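Local atomic coordinates of divalent-cation tolerance protein CutA (Pyrococcus horikoshii, PDB entry 1UKU), a protein that takes part in resistance to heavy metals, forming a homotrimer that binds copper where two trimers meet, which probably leads to further oligomerization. Residues L26-A37 against D48-T57. Residues are numbered along the deposited sequence; the frame is centred on the assembly and turned at random.
With CU (copper (II) ion), chain B.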
loop_
_atom_site.group_PDB
_atom_site.type_symbol
_atom_site.label_atom_id
_atom_site.label_comp_id
_atom_site.label_asym_id
_atom_site.label_seq_id
_atom_site.Cartn_x
_atom_site.Cartn_y
_atom_site.Cartn_z
ATOM N N LEU A 26 19.199 -8.160 -1.009
ATOM C CA LEU A 26 18.020 -8.822 -0.472
ATOM C C LEU A 26 16.711 -8.246 -0.985
ATOM O O LEU A 26 15.679 -8.893 -0.837
ATOM C CB LEU A 26 18.013 -8.834 1.053
ATOM C CG LEU A 26 19.095 -9.743 1.630
ATOM C CD1 LEU A 26 19.187 -9.530 3.132
ATOM C CD2 LEU A 26 18.801 -11.199 1.310
ATOM N N ILE A 27 16.784 -7.030 -1.516
ATOM C CA ILE A 27 15.645 -6.349 -2.150
ATOM C C ILE A 27 16.119 -5.737 -3.443
ATOM O O ILE A 27 17.284 -5.400 -3.555
ATOM C CB ILE A 27 14.981 -5.265 -1.234
ATOM C CG1 ILE A 27 15.895 -4.072 -0.965
ATOM C CG2 ILE A 27 14.497 -5.904 0.056
ATOM C CD1 ILE A 27 15.224 -2.984 -0.117
ATOM N N ALA A 28 15.192 -5.575 -4.388
ATOM C CA ALA A 28 15.493 -4.867 -5.624
ATOM C C ALA A 28 15.221 -3.376 -5.538
ATOM O O ALA A 28 15.832 -2.585 -6.252
ATOM C CB ALA A 28 14.707 -5.443 -6.771
ATOM N N CYS A 29 14.271 -2.996 -4.694
ATOM C CA CYS A 29 13.957 -1.588 -4.548
ATOM C C CYS A 29 13.083 -1.359 -3.347
ATOM O O CYS A 29 12.493 -2.280 -2.782
ATOM C CB CYS A 29 13.298 -1.085 -5.794
ATOM S SG CYS A 29 11.790 -1.842 -6.034
ATOM N N ALA A 30 13.069 -0.100 -2.920
ATOM C CA ALA A 30 12.281 0.389 -1.804
ATOM C C ALA A 30 11.593 1.703 -2.193
ATOM O O ALA A 30 12.153 2.492 -2.940
ATOM C CB ALA A 30 13.130 0.570 -0.621
ATOM N N ASN A 31 10.360 1.890 -1.729
ATOM C CA ASN A 31 9.642 3.148 -1.852
ATOM C C ASN A 31 9.339 3.621 -0.411
ATOM O O ASN A 31 8.697 2.904 0.351
ATOM C CB ASN A 31 8.321 2.962 -2.591
ATOM C CG ASN A 31 8.445 2.594 -4.058
ATOM O OD1 ASN A 31 7.409 2.296 -4.657
ATOM N ND2 ASN A 31 9.637 2.664 -4.662
ATOM N N LEU A 32 9.818 4.802 -0.055
ATOM C CA LEU A 32 9.703 5.340 1.306
ATOM C C LEU A 32 8.829 6.563 1.295
ATOM O O LEU A 32 9.013 7.445 0.478
ATOM C CB LEU A 32 11.062 5.731 1.866
ATOM C CG LEU A 32 11.961 4.576 2.357
ATOM C CD1 LEU A 32 12.124 3.411 1.393
ATOM C CD2 LEU A 32 13.312 5.137 2.790
ATOM N N ARG A 33 7.909 6.655 2.237
ATOM C CA ARG A 33 7.071 7.851 2.382
ATOM C C ARG A 33 6.588 7.978 3.825
ATOM O O ARG A 33 6.364 6.997 4.507
ATOM C CB ARG A 33 5.894 7.893 1.398
ATOM C CG ARG A 33 4.653 7.134 1.811
ATOM C CD ARG A 33 4.813 5.694 1.783
ATOM N NE ARG A 33 3.624 4.953 2.273
ATOM C CZ ARG A 33 3.298 4.738 3.542
ATOM N NH1 ARG A 33 3.993 5.250 4.524
ATOM N NH2 ARG A 33 2.253 3.970 3.836
ATOM N N GLU A 34 6.469 9.213 4.279
ATOM C CA GLU A 34 5.970 9.506 5.616
ATOM C C GLU A 34 4.522 9.067 5.841
ATOM O O GLU A 34 3.693 9.081 4.932
ATOM C CB GLU A 34 6.129 11.016 5.886
ATOM C CG GLU A 34 7.580 11.446 6.032
ATOM C CD GLU A 34 7.756 12.963 6.052
ATOM O OE1 GLU A 34 8.909 13.436 5.846
ATOM O OE2 GLU A 34 6.760 13.698 6.276
ATOM N N HIS A 35 4.233 8.736 7.098
ATOM C CA HIS A 35 2.846 8.608 7.536
ATOM C C HIS A 35 2.773 8.911 9.016
ATOM O O HIS A 35 3.803 9.037 9.685
ATOM C CB HIS A 35 2.256 7.226 7.222
ATOM C CG HIS A 35 2.912 6.103 7.961
ATOM N ND1 HIS A 35 3.584 5.080 7.331
ATOM C CD2 HIS A 35 2.963 5.829 9.288
ATOM C CE1 HIS A 35 4.080 4.263 8.250
ATOM N NE2 HIS A 35 3.692 4.676 9.444
ATOM N N ARG A 36 1.559 9.050 9.509
ATOM C CA ARG A 36 1.294 9.192 10.938
ATOM C C ARG A 36 0.659 7.909 11.430
ATOM O O ARG A 36 -0.362 7.419 10.891
ATOM C CB ARG A 36 0.384 10.392 11.190
ATOM C CG ARG A 36 1.127 11.697 10.907
ATOM C CD ARG A 36 0.248 12.889 10.855
ATOM N NE ARG A 36 1.028 14.118 10.947
ATOM C CZ ARG A 36 1.584 14.761 9.930
ATOM N NH1 ARG A 36 1.475 14.314 8.679
ATOM N NH2 ARG A 36 2.264 15.887 10.176
ATOM N N ALA A 37 1.251 7.326 12.460
ATOM C CA ALA A 37 0.789 6.063 13.023
ATOM C C ALA A 37 -0.002 6.308 14.313
ATOM O O ALA A 37 0.365 7.145 15.098
ATOM C CB ALA A 37 1.943 5.142 13.311
ATOM N N ASP A 48 2.681 8.456 16.442
ATOM C CA ASP A 48 4.089 8.639 16.117
ATOM C C ASP A 48 4.212 8.947 14.628
ATOM O O ASP A 48 3.572 8.273 13.812
ATOM C CB ASP A 48 4.864 7.370 16.456
ATOM C CG ASP A 48 6.353 7.555 16.389
ATOM O OD1 ASP A 48 6.829 8.704 16.557
ATOM O OD2 ASP A 48 7.135 6.606 16.151
ATOM N N LYS A 49 5.021 9.928 14.263
ATOM C CA LYS A 49 5.380 10.189 12.866
ATOM C C LYS A 49 6.465 9.213 12.467
ATOM O O LYS A 49 7.447 9.004 13.187
ATOM C CB LYS A 49 5.898 11.589 12.695
ATOM C CG LYS A 49 4.907 12.642 13.016
ATOM C CD LYS A 49 5.418 14.015 12.644
ATOM C CE LYS A 49 5.563 14.211 11.140
ATOM N NZ LYS A 49 6.052 15.600 10.789
ATOM N N GLU A 50 6.245 8.572 11.334
ATOM C CA GLU A 50 7.096 7.495 10.861
ATOM C C GLU A 50 7.391 7.627 9.374
ATOM O O GLU A 50 6.781 8.407 8.678
ATOM C CB GLU A 50 6.414 6.146 11.086
ATOM C CG GLU A 50 6.152 5.747 12.535
ATOM C CD GLU A 50 5.715 4.295 12.628
ATOM O OE1 GLU A 50 4.816 3.849 11.905
ATOM O OE2 GLU A 50 6.291 3.547 13.447
ATOM N N VAL A 51 8.303 6.773 8.906
ATOM C CA VAL A 51 8.524 6.580 7.471
ATOM C C VAL A 51 8.159 5.144 7.137
ATOM O O VAL A 51 8.775 4.210 7.689
ATOM C CB VAL A 51 9.976 6.921 7.081
ATOM C CG1 VAL A 51 10.227 6.624 5.590
ATOM C CG2 VAL A 51 10.212 8.403 7.373
ATOM N N GLY A 52 7.166 4.951 6.294
ATOM C CA GLY A 52 6.829 3.619 5.832
ATOM C C GLY A 52 7.673 3.222 4.643
ATOM O O GLY A 52 8.039 4.091 3.857
ATOM N N ALA A 53 7.954 1.936 4.508
ATOM C CA ALA A 53 8.824 1.399 3.455
ATOM C C ALA A 53 8.160 0.210 2.794
ATOM O O ALA A 53 7.793 -0.766 3.456
ATOM C CB ALA A 53 10.151 0.989 4.027
ATOM N N ILE A 54 8.007 0.340 1.492
ATOM C CA ILE A 54 7.500 -0.702 0.628
ATOM C C ILE A 54 8.715 -1.293 -0.093
ATOM O O ILE A 54 9.353 -0.637 -0.916
ATOM C CB ILE A 54 6.485 -0.128 -0.386
ATOM C CG1 ILE A 54 5.271 0.483 0.321
ATOM C CG2 ILE A 54 6.013 -1.236 -1.337
ATOM C CD1 ILE A 54 4.536 1.550 -0.502
ATOM N N LEU A 55 9.014 -2.546 0.202
ATOM C CA LEU A 55 10.146 -3.268 -0.364
ATOM C C LEU A 55 9.693 -4.306 -1.365
ATOM O O LEU A 55 8.664 -4.921 -1.173
ATOM C CB LEU A 55 10.949 -3.963 0.744
ATOM C CG LEU A 55 11.178 -3.171 2.047
ATOM C CD1 LEU A 55 11.915 -3.997 3.040
ATOM C CD2 LEU A 55 11.930 -1.868 1.758
ATOM N N LYS A 56 10.475 -4.500 -2.420
ATOM C CA LYS A 56 10.105 -5.438 -3.491
ATOM C C LYS A 56 11.214 -6.460 -3.624
ATOM O O LYS A 56 12.375 -6.109 -3.755
ATOM C CB LYS A 56 9.859 -4.687 -4.807
ATOM C CG LYS A 56 8.829 -3.529 -4.655
ATOM C CD LYS A 56 8.760 -2.549 -5.842
ATOM C CE LYS A 56 8.810 -1.034 -5.427
ATOM N NZ LYS A 56 10.216 -0.387 -5.225
ATOM N N THR A 57 10.865 -7.753 -3.572
ATOM C CA THR A 57 11.901 -8.795 -3.695
ATOM C C THR A 57 11.282 -10.105 -4.198
ATOM O O THR A 57 10.113 -10.147 -4.549
ATOM C CB THR A 57 12.684 -8.968 -2.380
ATOM O OG1 THR A 57 13.883 -9.732 -2.633
ATOM C CG2 THR A 57 11.883 -9.736 -1.339
HETATM CU CU CU B . 8.348 9.611 15.713
HETATM O O HOH W 1 7.049 15.943 8.140
HETATM O O HOH W 2 4.413 17.364 11.970
HETATM O O HOH W 3 9.385 8.172 15.434
#
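His-35 and Glu-50 face each other as a hydrogen-bonded pair of two antiparallel strands, and their side chains meet as well: His-35 NE2 donates to Glu-50 OE1 (2.8 Å) on the anti side of the carboxylate, whose plane is turned 67° from the ring. With chi1 at 65°, His-35 CG sits between the backbone N and the carbonyl carbon, which brings the ring close to the Gly-52 backbone. Its other nitrogen, ND1, accepts from Arg-33 NH1 (2.8 Å), with ring and guanidinium in plane with the bond. Bonded at both nitrogens, the ring is fixed in rotation. Gly-52, with no side chain, lets Arg-33 NH1 lie 3.5 Å from its CA. Glu-50 OE2 is held by Tyr-75.

Backbone bonds run down the ladder from its Ala-37 end, where Ala-37 N donates to Asp-48 O (2.8 Å). Near the other end, Ala-28 N donates to Lys-56 O (2.9 Å), and Thr-57 OG1 to Leu-26 O (2.7 Å) from above the carbonyl plane.

On the opposite face, small Ala-30 lets Leu-55 CD2 approach its CB to 3.6 Å. Leu-32 CB meets Val-51 CG1 (3.9 Å), and both branched side chains pack against Trp-11.

Among the exposed residues, water links Lys-49 NZ to Glu-34 OE2, while Glu-34 OE1 is hydrogen-bonded to Trp-11 NE1. Asp-48 OD1 and a water bind the copper, which sits in the interface between two trimers.

This hairpin belongs to the ferredoxin-like CutA sheet. Helix 11-23 covers the apolar face through Trp-11 and Val-18, strand 2-8 flanks 48-57, and strands of both other subunits pair with 29-37, continuing the sheet through the trimer.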